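Predicted protease of the collagenase family (Methanopyrus kandleri, PDB 5D88) binds zinc and probably acts as a peptidase of the U32 family, built as a TIM barrel. Local coordinates at residues 27-32 and 45-50; 100-105 and 123-128; 159-164 and 183-188; 196-201 and 230-235. One frame throughout, in Å; residues are numbered along the deposited sequence. Where two conformers were deposited one is given.

Contact 1 (27-32 and 45-50)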
loop_
_atom_site.group_PDB
_atom_site.type_symbol
_atom_site.label_atom_id
_atom_site.label_comp_id
_atom_site.label_asym_id
_atom_site.label_seq_id
_atom_site.Cartn_x
_atom_site.Cartn_y
_atom_site.Cartn_z
ATOM N N LEU A 27 6.038 -6.005 -21.758
ATOM C CA LEU A 27 7.064 -6.167 -20.744
ATOM C C LEU A 27 8.253 -6.918 -21.332
ATOM O O LEU A 27 8.088 -7.883 -22.082
ATOM C CB LEU A 27 6.484 -6.942 -19.550
ATOM C CG LEU A 27 7.463 -7.214 -18.408
ATOM C CD1 LEU A 27 7.760 -5.952 -17.609
ATOM C CD2 LEU A 27 6.954 -8.314 -17.507
ATOM N N CYS A 28 9.460 -6.476 -20.987
ATOM C CA CYS A 28 10.666 -7.169 -21.417
ATOM C C CYS A 28 11.618 -7.246 -20.236
ATOM O O CYS A 28 12.113 -6.208 -19.773
ATOM C CB CYS A 28 11.308 -6.457 -22.608
ATOM S SG CYS A 28 12.786 -7.252 -23.159
ATOM N N CYS A 29 11.891 -8.475 -19.773
ATOM C CA CYS A 29 12.689 -8.708 -18.575
ATOM C C CYS A 29 14.079 -9.227 -18.866
ATOM O O CYS A 29 14.867 -9.404 -17.924
ATOM C CB CYS A 29 12.000 -9.703 -17.642
ATOM S SG CYS A 29 10.481 -9.090 -16.997
ATOM N N SER A 30 14.402 -9.482 -20.126
ATOM C CA SER A 30 15.705 -10.024 -20.479
ATOM C C SER A 30 15.957 -9.742 -21.947
ATOM O O SER A 30 15.028 -9.513 -22.724
ATOM C CB SER A 30 15.794 -11.533 -20.213
ATOM O OG SER A 30 15.036 -12.258 -21.160
ATOM N N ARG A 31 17.237 -9.757 -22.313
ATOM C CA ARG A 31 17.598 -9.645 -23.717
ATOM C C ARG A 31 16.898 -10.714 -24.552
ATOM O O ARG A 31 16.475 -10.451 -25.682
ATOM C CB ARG A 31 19.116 -9.739 -23.862
ATOM C CG ARG A 31 19.593 -9.808 -25.298
ATOM C CD ARG A 31 19.334 -8.501 -26.020
ATOM N NE ARG A 31 19.789 -8.558 -27.401
ATOM C CZ ARG A 31 19.091 -9.093 -28.396
ATOM N NH1 ARG A 31 17.894 -9.629 -28.165
ATOM N NH2 ARG A 31 19.591 -9.092 -29.626
ATOM N N HIS A 32 16.760 -11.929 -24.019
ATOM C CA HIS A 32 16.121 -12.982 -24.802
ATOM C C HIS A 32 14.620 -12.738 -24.954
ATOM O O HIS A 32 14.048 -13.010 -26.014
ATOM C CB HIS A 32 16.378 -14.346 -24.162
ATOM C CG HIS A 32 15.611 -15.455 -24.806
ATOM N ND1 HIS A 32 15.891 -15.909 -26.078
ATOM C CD2 HIS A 32 14.561 -16.188 -24.366
ATOM C CE1 HIS A 32 15.052 -16.883 -26.389
ATOM N NE2 HIS A 32 14.238 -17.073 -25.365
ATOM N N VAL A 45 8.403 -2.174 -22.088
ATOM C CA VAL A 45 8.505 -1.699 -20.711
ATOM C C VAL A 45 9.543 -2.574 -20.035
ATOM O O VAL A 45 9.382 -3.796 -19.988
ATOM C CB VAL A 45 7.149 -1.788 -19.985
ATOM C CG1 VAL A 45 7.267 -1.391 -18.523
ATOM C CG2 VAL A 45 6.141 -0.930 -20.691
ATOM N N VAL A 46 10.611 -1.965 -19.529
ATOM C CA VAL A 46 11.746 -2.699 -18.996
ATOM C C VAL A 46 11.928 -2.329 -17.526
ATOM O O VAL A 46 12.031 -1.140 -17.185
ATOM C CB VAL A 46 13.031 -2.440 -19.812
ATOM C CG1 VAL A 46 13.387 -0.987 -19.843
ATOM C CG2 VAL A 46 14.184 -3.243 -19.270
ATOM N N PRO A 47 11.945 -3.302 -16.617
ATOM C CA PRO A 47 12.155 -2.999 -15.193
ATOM C C PRO A 47 13.549 -2.460 -14.960
ATOM O O PRO A 47 14.534 -3.081 -15.375
ATOM C CB PRO A 47 11.984 -4.361 -14.501
ATOM C CG PRO A 47 11.361 -5.220 -15.483
ATOM C CD PRO A 47 11.771 -4.744 -16.832
ATOM N N VAL A 48 13.632 -1.340 -14.245
ATOM C CA VAL A 48 14.934 -0.823 -13.830
ATOM C C VAL A 48 15.096 -1.235 -12.373
ATOM O O VAL A 48 14.908 -0.450 -11.438
ATOM C CB VAL A 48 15.093 0.687 -14.083
ATOM C CG1 VAL A 48 15.258 0.925 -15.592
ATOM C CG2 VAL A 48 13.925 1.495 -13.536
ATOM N N THR A 49 15.462 -2.500 -12.208
ATOM C CA THR A 49 15.342 -3.219 -10.950
ATOM C C THR A 49 15.929 -2.472 -9.768
ATOM O O THR A 49 15.284 -2.349 -8.718
ATOM C CB THR A 49 16.022 -4.564 -11.134
ATOM O OG1 THR A 49 15.477 -5.163 -12.323
ATOM C CG2 THR A 49 15.793 -5.443 -9.933
ATOM N N GLU A 50 17.178 -2.034 -9.890
ATOM C CA GLU A 50 17.879 -1.501 -8.738
ATOM C C GLU A 50 17.314 -0.160 -8.268
ATOM O O GLU A 50 17.707 0.304 -7.204
ATOM C CB GLU A 50 19.378 -1.376 -9.052
ATOM C CG GLU A 50 19.753 -0.259 -10.009
ATOM C CD GLU A 50 21.243 0.087 -9.975
ATOM O OE1 GLU A 50 21.727 0.660 -8.977
ATOM O OE2 GLU A 50 21.940 -0.199 -10.960
#

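Contact 2 (100-105 and 123-128)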
loop_
_atom_site.group_PDB
_atom_site.type_symbol
_atom_site.label_atom_id
_atom_site.label_comp_id
_atom_site.label_asym_id
_atom_site.label_seq_id
_atom_site.Cartn_x
_atom_site.Cartn_y
_atom_site.Cartn_z
ATOM N N PRO A 100 18.252 14.878 -4.113
ATOM C CA PRO A 100 19.351 14.655 -5.069
ATOM C C PRO A 100 19.453 13.218 -5.552
ATOM O O PRO A 100 19.761 12.999 -6.733
ATOM C CB PRO A 100 20.595 15.079 -4.275
ATOM C CG PRO A 100 20.094 16.041 -3.274
ATOM C CD PRO A 100 18.702 15.595 -2.909
ATOM N N SER A 101 19.223 12.230 -4.674
ATOM C CA SER A 101 19.247 10.829 -5.108
ATOM C C SER A 101 18.200 10.567 -6.168
ATOM O O SER A 101 18.452 9.847 -7.141
ATOM C CB SER A 101 19.005 9.878 -3.935
ATOM O OG SER A 101 20.060 9.965 -3.006
ATOM N N LEU A 102 17.001 11.109 -5.966
ATOM C CA LEU A 102 15.923 10.927 -6.928
ATOM C C LEU A 102 16.276 11.563 -8.262
ATOM O O LEU A 102 16.101 10.955 -9.318
ATOM C CB LEU A 102 14.632 11.521 -6.370
ATOM C CG LEU A 102 13.434 11.514 -7.310
ATOM C CD1 LEU A 102 13.124 10.072 -7.774
ATOM C CD2 LEU A 102 12.247 12.133 -6.618
ATOM N N ARG A 103 16.782 12.797 -8.233
ATOM C CA ARG A 103 17.127 13.458 -9.482
ATOM C C ARG A 103 18.253 12.720 -10.187
ATOM O O ARG A 103 18.272 12.643 -11.418
ATOM C CB ARG A 103 17.518 14.920 -9.232
ATOM C CG ARG A 103 16.412 15.783 -8.658
ATOM C CD ARG A 103 15.261 15.960 -9.641
ATOM N NE ARG A 103 15.750 16.445 -10.923
ATOM C CZ ARG A 103 15.860 17.728 -11.250
ATOM N NH1 ARG A 103 15.484 18.684 -10.406
ATOM N NH2 ARG A 103 16.341 18.060 -12.433
ATOM N N SER A 104 19.215 12.179 -9.429
ATOM C CA SER A 104 20.268 11.393 -10.064
ATOM C C SER A 104 19.691 10.195 -10.804
ATOM O O SER A 104 20.126 9.867 -11.917
ATOM C CB SER A 104 21.278 10.917 -9.033
ATOM O OG SER A 104 22.367 10.365 -9.710
ATOM N N THR A 105 18.736 9.510 -10.180
ATOM C CA THR A 105 18.077 8.363 -10.810
ATOM C C THR A 105 17.319 8.783 -12.068
ATOM O O THR A 105 17.438 8.146 -13.121
ATOM C CB THR A 105 17.143 7.696 -9.798
ATOM O OG1 THR A 105 17.922 7.146 -8.736
ATOM C CG2 THR A 105 16.323 6.551 -10.429
ATOM N N PRO A 123 3.236 8.980 -5.995
ATOM C CA PRO A 123 2.784 10.319 -6.398
ATOM C C PRO A 123 3.875 11.374 -6.396
ATOM O O PRO A 123 3.848 12.335 -7.188
ATOM C CB PRO A 123 1.722 10.647 -5.339
ATOM C CG PRO A 123 1.333 9.413 -4.726
ATOM C CD PRO A 123 2.434 8.425 -4.891
ATOM N N TYR A 124 4.832 11.250 -5.493
ATOM C CA TYR A 124 5.899 12.240 -5.462
ATOM C C TYR A 124 6.764 12.143 -6.713
ATOM O O TYR A 124 7.193 13.168 -7.260
ATOM C CB TYR A 124 6.711 12.040 -4.186
ATOM C CG TYR A 124 7.854 12.980 -3.963
ATOM C CD1 TYR A 124 7.707 14.356 -4.103
ATOM C CD2 TYR A 124 9.087 12.496 -3.556
ATOM C CE1 TYR A 124 8.772 15.211 -3.845
ATOM C CE2 TYR A 124 10.151 13.344 -3.317
ATOM C CZ TYR A 124 9.983 14.692 -3.458
ATOM O OH TYR A 124 11.043 15.520 -3.211
ATOM N N LEU A 125 7.037 10.914 -7.177
ATOM C CA LEU A 125 7.789 10.741 -8.415
ATOM C C LEU A 125 7.023 11.280 -9.610
ATOM O O LEU A 125 7.626 11.836 -10.534
ATOM C CB LEU A 125 8.123 9.274 -8.651
ATOM C CG LEU A 125 9.494 8.859 -8.187
ATOM C CD1 LEU A 125 9.621 9.103 -6.672
ATOM C CD2 LEU A 125 9.686 7.417 -8.571
ATOM N N VAL A 126 5.707 11.056 -9.651
ATOM C CA VAL A 126 4.889 11.622 -10.722
ATOM C C VAL A 126 5.126 13.118 -10.803
ATOM O O VAL A 126 5.348 13.684 -11.879
ATOM C CB VAL A 126 3.394 11.313 -10.484
ATOM C CG1 VAL A 126 2.514 12.051 -11.492
ATOM C CG2 VAL A 126 3.122 9.805 -10.564
ATOM N N GLU A 127 5.061 13.778 -9.654
ATOM C CA GLU A 127 5.171 15.230 -9.617
ATOM C C GLU A 127 6.553 15.696 -10.073
ATOM O O GLU A 127 6.677 16.640 -10.868
ATOM C CB GLU A 127 4.850 15.707 -8.199
ATOM C CG GLU A 127 4.554 17.166 -8.055
ATOM C CD GLU A 127 4.049 17.474 -6.655
ATOM O OE1 GLU A 127 4.636 16.954 -5.673
ATOM O OE2 GLU A 127 3.054 18.204 -6.538
ATOM N N VAL A 128 7.608 15.066 -9.565
ATOM C CA VAL A 128 8.959 15.486 -9.936
ATOM C C VAL A 128 9.210 15.229 -11.417
ATOM O O VAL A 128 9.777 16.081 -12.116
ATOM C CB VAL A 128 10.009 14.776 -9.057
ATOM C CG1 VAL A 128 11.413 15.123 -9.520
ATOM C CG2 VAL A 128 9.858 15.164 -7.580
#

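Contact 3 (159-164 and 183-188)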
loop_
_atom_site.group_PDB
_atom_site.type_symbol
_atom_site.label_atom_id
_atom_site.label_comp_id
_atom_site.label_asym_id
_atom_site.label_seq_id
_atom_site.Cartn_x
_atom_site.Cartn_y
_atom_site.Cartn_z
ATOM N N ALA A 159 0.449 13.187 -14.357
ATOM C CA ALA A 159 0.436 11.983 -15.171
ATOM C C ALA A 159 0.016 12.302 -16.598
ATOM O O ALA A 159 -0.881 13.114 -16.830
ATOM C CB ALA A 159 -0.507 10.934 -14.576
ATOM N N ASP A 160 0.681 11.648 -17.557
ATOM C CA ASP A 160 0.280 11.664 -18.966
ATOM C C ASP A 160 -0.610 10.485 -19.331
ATOM O O ASP A 160 -1.462 10.597 -20.228
ATOM C CB ASP A 160 1.521 11.621 -19.861
ATOM C CG ASP A 160 2.413 12.848 -19.691
ATOM O OD1 ASP A 160 1.879 13.977 -19.753
ATOM O OD2 ASP A 160 3.642 12.682 -19.515
ATOM N N VAL A 161 -0.400 9.362 -18.657
ATOM C CA VAL A 161 -1.081 8.092 -18.898
ATOM C C VAL A 161 -1.368 7.488 -17.538
ATOM O O VAL A 161 -0.499 7.507 -16.659
ATOM C CB VAL A 161 -0.198 7.121 -19.710
ATOM C CG1 VAL A 161 -0.895 5.802 -19.954
ATOM C CG2 VAL A 161 0.256 7.748 -20.991
ATOM N N ILE A 162 -2.567 6.942 -17.356
ATOM C CA ILE A 162 -2.919 6.247 -16.126
ATOM C C ILE A 162 -3.295 4.818 -16.474
ATOM O O ILE A 162 -4.169 4.587 -17.314
ATOM C CB ILE A 162 -4.050 6.950 -15.370
ATOM C CG1 ILE A 162 -3.549 8.310 -14.862
ATOM C CG2 ILE A 162 -4.488 6.096 -14.188
ATOM C CD1 ILE A 162 -4.596 9.160 -14.178
ATOM N N THR A 163 -2.617 3.869 -15.845
ATOM C CA THR A 163 -2.971 2.459 -15.933
ATOM C C THR A 163 -4.004 2.187 -14.845
ATOM O O THR A 163 -3.741 2.438 -13.661
ATOM C CB THR A 163 -1.744 1.562 -15.735
ATOM O OG1 THR A 163 -0.650 2.025 -16.524
ATOM C CG2 THR A 163 -2.051 0.159 -16.157
ATOM N N VAL A 164 -5.191 1.738 -15.238
ATOM C CA VAL A 164 -6.211 1.463 -14.233
ATOM C C VAL A 164 -5.852 0.195 -13.464
ATOM O O VAL A 164 -5.120 -0.687 -13.937
ATOM C CB VAL A 164 -7.607 1.331 -14.861
ATOM C CG1 VAL A 164 -8.002 2.603 -15.600
ATOM C CG2 VAL A 164 -7.675 0.094 -15.775
ATOM N N SER A 183 -8.461 13.772 -18.663
ATOM C CA SER A 183 -8.127 13.894 -20.071
ATOM C C SER A 183 -6.905 13.077 -20.463
ATOM O O SER A 183 -6.526 13.082 -21.635
ATOM C CB SER A 183 -7.904 15.367 -20.412
ATOM O OG SER A 183 -9.138 16.055 -20.356
ATOM N N VAL A 184 -6.289 12.367 -19.520
ATOM C CA VAL A 184 -5.104 11.561 -19.790
ATOM C C VAL A 184 -5.453 10.364 -20.655
ATOM O O VAL A 184 -6.626 10.001 -20.809
ATOM C CB VAL A 184 -4.446 11.059 -18.494
ATOM C CG1 VAL A 184 -3.925 12.195 -17.665
ATOM C CG2 VAL A 184 -5.447 10.193 -17.686
ATOM N N GLU A 185 -4.426 9.739 -21.215
ATOM C CA GLU A 185 -4.594 8.448 -21.850
ATOM C C GLU A 185 -4.808 7.389 -20.780
ATOM O O GLU A 185 -4.241 7.458 -19.688
ATOM C CB GLU A 185 -3.354 8.103 -22.677
ATOM C CG GLU A 185 -2.995 9.135 -23.723
ATOM C CD GLU A 185 -4.048 9.256 -24.775
ATOM O OE1 GLU A 185 -4.223 8.278 -25.516
ATOM O OE2 GLU A 185 -4.698 10.323 -24.867
ATOM N N LEU A 186 -5.623 6.391 -21.098
ATOM C CA LEU A 186 -5.832 5.279 -20.182
ATOM C C LEU A 186 -5.222 4.002 -20.737
ATOM O O LEU A 186 -5.440 3.641 -21.902
ATOM C CB LEU A 186 -7.310 5.066 -19.896
ATOM C CG LEU A 186 -7.990 6.252 -19.240
ATOM C CD1 LEU A 186 -9.428 5.876 -19.045
ATOM C CD2 LEU A 186 -7.352 6.632 -17.907
ATOM N N ARG A 187 -4.490 3.310 -19.875
ATOM C CA ARG A 187 -3.822 2.060 -20.186
ATOM C C ARG A 187 -4.427 0.942 -19.356
ATOM O O ARG A 187 -4.841 1.152 -18.208
ATOM C CB ARG A 187 -2.331 2.180 -19.882
ATOM C CG ARG A 187 -1.492 0.934 -20.110
ATOM C CD ARG A 187 -0.022 1.170 -19.720
ATOM N NE ARG A 187 0.723 1.890 -20.740
ATOM C CZ ARG A 187 2.046 1.991 -20.781
ATOM N NH1 ARG A 187 2.804 1.409 -19.857
ATOM N NH2 ARG A 187 2.618 2.680 -21.755
ATOM N N THR A 188 -4.450 -0.255 -19.942
ATOM C CA THR A 188 -4.835 -1.474 -19.249
ATOM C C THR A 188 -3.664 -2.440 -19.241
ATOM O O THR A 188 -2.963 -2.589 -20.248
ATOM C CB THR A 188 -6.048 -2.133 -19.922
ATOM O OG1 THR A 188 -6.330 -3.372 -19.277
ATOM C CG2 THR A 188 -5.794 -2.391 -21.400
HETATM O O HOH W 1 1.632 0.554 -17.163
#

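Contact 4 (196-201 and 230-235)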
loop_
_atom_site.group_PDB
_atom_site.type_symbol
_atom_site.label_atom_id
_atom_site.label_comp_id
_atom_site.label_asym_id
_atom_site.label_seq_id
_atom_site.Cartn_x
_atom_site.Cartn_y
_atom_site.Cartn_z
ATOM N N ARG A 196 -7.587 -5.700 -5.515
ATOM C CA ARG A 196 -8.591 -6.478 -4.806
ATOM C C ARG A 196 -8.021 -7.758 -4.212
ATOM O O ARG A 196 -8.658 -8.349 -3.331
ATOM C CB ARG A 196 -9.745 -6.808 -5.749
ATOM C CG ARG A 196 -10.572 -5.579 -6.070
ATOM C CD ARG A 196 -11.748 -5.870 -6.919
ATOM N NE ARG A 196 -12.412 -4.605 -7.240
ATOM C CZ ARG A 196 -13.476 -4.479 -8.032
ATOM N NH1 ARG A 196 -14.026 -5.541 -8.615
ATOM N NH2 ARG A 196 -13.986 -3.269 -8.250
ATOM N N ASP A 197 -6.860 -8.202 -4.689
ATOM C CA ASP A 197 -6.165 -9.335 -4.103
ATOM C C ASP A 197 -5.882 -9.041 -2.632
ATOM O O ASP A 197 -5.369 -7.966 -2.300
ATOM C CB ASP A 197 -4.858 -9.587 -4.885
ATOM C CG ASP A 197 -4.010 -10.712 -4.331
ATOM O OD1 ASP A 197 -3.366 -10.532 -3.287
ATOM O OD2 ASP A 197 -3.940 -11.775 -4.986
ATOM N N PRO A 198 -6.143 -9.973 -1.735
ATOM C CA PRO A 198 -6.074 -9.624 -0.303
ATOM C C PRO A 198 -4.702 -9.155 0.203
ATOM O O PRO A 198 -4.644 -8.366 1.149
ATOM C CB PRO A 198 -6.502 -10.925 0.382
ATOM C CG PRO A 198 -6.183 -12.025 -0.644
ATOM C CD PRO A 198 -6.566 -11.374 -1.951
ATOM N N VAL A 199 -3.591 -9.614 -0.366
ATOM C CA VAL A 199 -2.280 -9.311 0.201
ATOM C C VAL A 199 -1.347 -8.634 -0.799
ATOM O O VAL A 199 -0.203 -8.333 -0.450
ATOM C CB VAL A 199 -1.621 -10.564 0.813
ATOM C CG1 VAL A 199 -2.594 -11.290 1.732
ATOM C CG2 VAL A 199 -1.132 -11.468 -0.210
ATOM N N ALA A 200 -1.819 -8.320 -2.013
ATOM C CA ALA A 200 -0.926 -7.779 -3.037
ATOM C C ALA A 200 -0.235 -6.499 -2.577
ATOM O O ALA A 200 0.944 -6.298 -2.869
ATOM C CB ALA A 200 -1.696 -7.540 -4.336
ATOM N N PHE A 201 -0.975 -5.600 -1.918
ATOM C CA PHE A 201 -0.436 -4.356 -1.351
ATOM C C PHE A 201 0.867 -4.613 -0.588
ATOM O O PHE A 201 1.901 -3.967 -0.821
ATOM C CB PHE A 201 -1.602 -3.824 -0.493
ATOM C CG PHE A 201 -1.330 -2.748 0.491
ATOM C CD1 PHE A 201 -0.337 -1.822 0.369
ATOM C CD2 PHE A 201 -2.272 -2.583 1.512
ATOM C CE1 PHE A 201 -0.208 -0.793 1.343
ATOM C CE2 PHE A 201 -2.171 -1.611 2.448
ATOM C CZ PHE A 201 -1.136 -0.694 2.371
ATOM N N GLU A 230 -3.981 -17.792 -3.765
ATOM C CA GLU A 230 -3.912 -17.768 -5.220
ATOM C C GLU A 230 -4.076 -16.324 -5.666
ATOM O O GLU A 230 -5.120 -15.706 -5.422
ATOM C CB GLU A 230 -5.007 -18.650 -5.836
ATOM C CG GLU A 230 -4.976 -18.781 -7.366
ATOM C CD GLU A 230 -3.756 -19.560 -7.895
ATOM O OE1 GLU A 230 -3.121 -20.306 -7.113
ATOM O OE2 GLU A 230 -3.433 -19.426 -9.101
ATOM N N ARG A 231 -3.033 -15.770 -6.273
ATOM C CA ARG A 231 -3.062 -14.364 -6.638
ATOM C C ARG A 231 -4.203 -14.059 -7.607
ATOM O O ARG A 231 -4.506 -14.838 -8.509
ATOM C CB ARG A 231 -1.715 -13.961 -7.240
ATOM C CG ARG A 231 -0.586 -13.960 -6.206
ATOM C CD ARG A 231 0.659 -13.230 -6.691
ATOM N NE ARG A 231 1.758 -13.401 -5.744
ATOM C CZ ARG A 231 2.476 -14.508 -5.676
ATOM N NH1 ARG A 231 2.227 -15.490 -6.529
ATOM N NH2 ARG A 231 3.427 -14.642 -4.776
ATOM N N VAL A 232 -4.826 -12.892 -7.438
ATOM C CA VAL A 232 -5.976 -12.515 -8.270
ATOM C C VAL A 232 -5.418 -11.808 -9.499
ATOM O O VAL A 232 -5.317 -10.566 -9.551
ATOM C CB VAL A 232 -6.990 -11.666 -7.506
ATOM C CG1 VAL A 232 -8.243 -11.418 -8.361
ATOM C CG2 VAL A 232 -7.378 -12.379 -6.178
ATOM N N VAL A 233 -5.059 -12.611 -10.517
ATOM C CA VAL A 233 -4.564 -12.089 -11.788
ATOM C C VAL A 233 -5.752 -11.860 -12.712
ATOM O O VAL A 233 -6.676 -12.677 -12.773
ATOM C CB VAL A 233 -3.550 -13.055 -12.444
ATOM C CG1 VAL A 233 -2.998 -12.443 -13.713
ATOM C CG2 VAL A 233 -2.416 -13.423 -11.489
ATOM N N VAL A 234 -5.730 -10.757 -13.448
ATOM C CA VAL A 234 -6.787 -10.435 -14.393
ATOM C C VAL A 234 -6.244 -10.656 -15.797
ATOM O O VAL A 234 -5.291 -9.983 -16.214
ATOM C CB VAL A 234 -7.302 -9.001 -14.213
ATOM C CG1 VAL A 234 -8.447 -8.734 -15.164
ATOM C CG2 VAL A 234 -7.740 -8.782 -12.776
ATOM N N TRP A 235 -6.866 -11.592 -16.518
ATOM C CA TRP A 235 -6.458 -11.992 -17.863
ATOM C C TRP A 235 -7.372 -11.441 -18.933
ATOM O O TRP A 235 -6.941 -11.262 -20.079
ATOM C CB TRP A 235 -6.427 -13.524 -17.979
ATOM C CG TRP A 235 -5.431 -14.152 -17.069
ATOM C CD1 TRP A 235 -5.687 -14.872 -15.933
ATOM C CD2 TRP A 235 -4.002 -14.087 -17.190
ATOM N NE1 TRP A 235 -4.506 -15.259 -15.351
ATOM C CE2 TRP A 235 -3.459 -14.795 -16.102
ATOM C CE3 TRP A 235 -3.132 -13.505 -18.123
ATOM C CZ2 TRP A 235 -2.079 -14.937 -15.913
ATOM C CZ3 TRP A 235 -1.769 -13.662 -17.942
ATOM C CH2 TRP A 235 -1.258 -14.372 -16.841
#

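Contact 1 (27-32 and 45-50)
Val45 O is approached by three groups of the 27-32 segment. Cys28 N donates to it at 2.9 Å, with an N-H...O angle of 157° and the donor tilted 24° from the carbonyl plane. Leu27 CA adds a CA-H...O contact, and Leu27 CD1 comes to 3.6 Å from the same oxygen. With CG opposite the backbone N (chi1 179°), the Leu27 branch lies on the carbonyl side and CD1 can reach Val45 O. Leu27 and Val45 form a parallel bridge, their CA atoms 4.7 Å apart, with both side chains on one face of the sheet.

Beyond the bridge the chains pack without further pairing. Cys28 O lies 3.3 Å from Pro47 CD and 3.7 Å from Val46 CG2; it is buried and has no polar partner in the model. The Pro47 ring is met at CG by two side chains, Leu27 through CD1 and Cys29 through SG, each at 4.2 Å. Strands 23-27 and 43-47, joined through helix 31-34 as a beta-alpha-beta unit, are the first two of the closed parallel barrel. Leu27 and Val45 touch Phe246 of strand 244-247, while Cys28 and Val46 turn to Ile69 of helix 63-75, and Val46 is backbone-bonded to strand 79-83.

Contact 2 (100-105 and 123-128)
Leu102 meets three residues of the 123-128 helix, its CA-CB bond pointing toward them. With chi1 at 175° its CG stands opposite the backbone N. Both methyls touch Leu125 CD1, Leu102 CD1 more closely at 3.8 Å and Leu102 CD2 at 4.0 Å, the two leucines crossing at a slant. Leu102 CD2 also goes to Val128 CG2 at 4.0 Å, the two side chains meeting tip to tip, and comes obliquely to Tyr124 CE2 at 4.1 Å. Val128 CG2 also rests on one face of the Tyr124 ring, 3.9 Å above the plane and offset toward the rim, so the leucine end joins a cluster already packed within its partner helix.

One residue on, Arg103 bends at chi2 and chi3, which brings CD to 3.9 Å from Val128 CG1. Its polar end serves other partners: NE bonds Tyr133 OH and NH1 bonds Tyr99 OH. The short helical axes approach to 11.7 Å and cross at -63°, a wide separation bridged mainly by Leu102. Between the segments, this pairing of neighbouring outer barrel helices thus rests on apolar packing alone, and its specificity must come from side-chain shape and not from directed polar bonds.

Contact 3 (159-164 and 183-188)
Strands 161-163 and 185-190 are the two parallel strands of a beta-alpha-beta unit whose crossover is helix 172-181. The ladder between them runs through Glu185 N to Asp160 O, Ile162 N to Glu185 O, Arg187 N to Ile162 O (2.9 Å, 172° at the hydrogen) and Val164 N to Arg187 O. The short strand axes lie 4.6 Å apart and cross at -29°, a marked twist between neighbouring barrel strands.

On the face of Val161, Thr163, Glu185 and Arg187, Arg187 CD passes Thr163 OG1 at 3.4 Å, and Val161 CG1 lies 3.9 Å from Arg187 CB. The arginine then bends at chi3 (-79°) and its guanidinium runs on beyond the threonine; one water bridges back, donating to Thr163 OG1 at 2.8 Å and accepting from Arg187 NH1 at 3.1 Å. Val139 O also holds the Thr163 hydroxyl. The Arg187 salt bridge to Glu244, with Gln81 and Trp25, probably offsets the buried charge.

On the face of Ile162 and Leu186, Ile162 CB lies near Leu186 CD2, and Ile162 CD1 reaches Val184 CG2, just before the strand, at 3.8 Å. Ile162 also touches Phe154 of helix 148-157. Such alternation of inward residues with outward, helix-facing ones is familiar from TIM barrels.

Contact 4 (196-201 and 230-235)
The two backbones come closest at Asp197 and Val232, whose CA atoms are 5.2 Å apart. The 196-201 segment turns into helix 200-213 with Val199 at its N-cap position, while Val232 is the centre of an inverse gamma turn just before the short strand 233-234.

Asp197 spans the gap with its carboxylate. Its chi1 of 178° carries CG opposite the backbone N, and the two oxygens then serve different segments. OD2 accepts from Val232 N at 2.8 Å, with an N-H...O angle of 155°, through the anti lone pair that points away from OD1. OD1 accepts from Val199 N at 3.1 Å on its own anti side, 27° out of the carboxylate plane, closing an Asx turn. Two N-H donors, one from each segment, should restrict rotation of the carboxylate, and a salt bridge from Arg229 to OD1 would further stabilise its negative charge.

Around this bond Arg231 CA lies 3.2 Å from Asp197 OD2, and Val232 CG2 slides past the aspartate to 3.7 Å from the same oxygen. Pro198 CD touches Val232 CG2 at 4.4 Å. The Arg231 guanidinium is salt-bridged to Glu203 and Glu226. Strand 233-234 pairs antiparallel with strand 192-193, which follows the seventh barrel strand, and at the helix 200-213 end Phe201 meets Phe201 of the second subunit.

From the N terminus the contacts follow one another in series, none nested in or crossing another. Contact 1 closes the short loop between the first two barrel strands; contact 2 joins helices 98-113 and 123-132 across the intervening strand 117-120; contact 3 pairs the sixth and seventh strands; contact 4 ties the start of helix 200-213 to the segment around strand 233-234. Contacts 1 and 3 lie on opposite sides of the chain's centre, yet meet where Val45 CG2 approaches Arg187 NH1. Contact 2 touches contact 3 through Val126 and Ala159, linking an outer helix to the loop before strand 161-163. Contacts 2 and 4 both reach the second subunit.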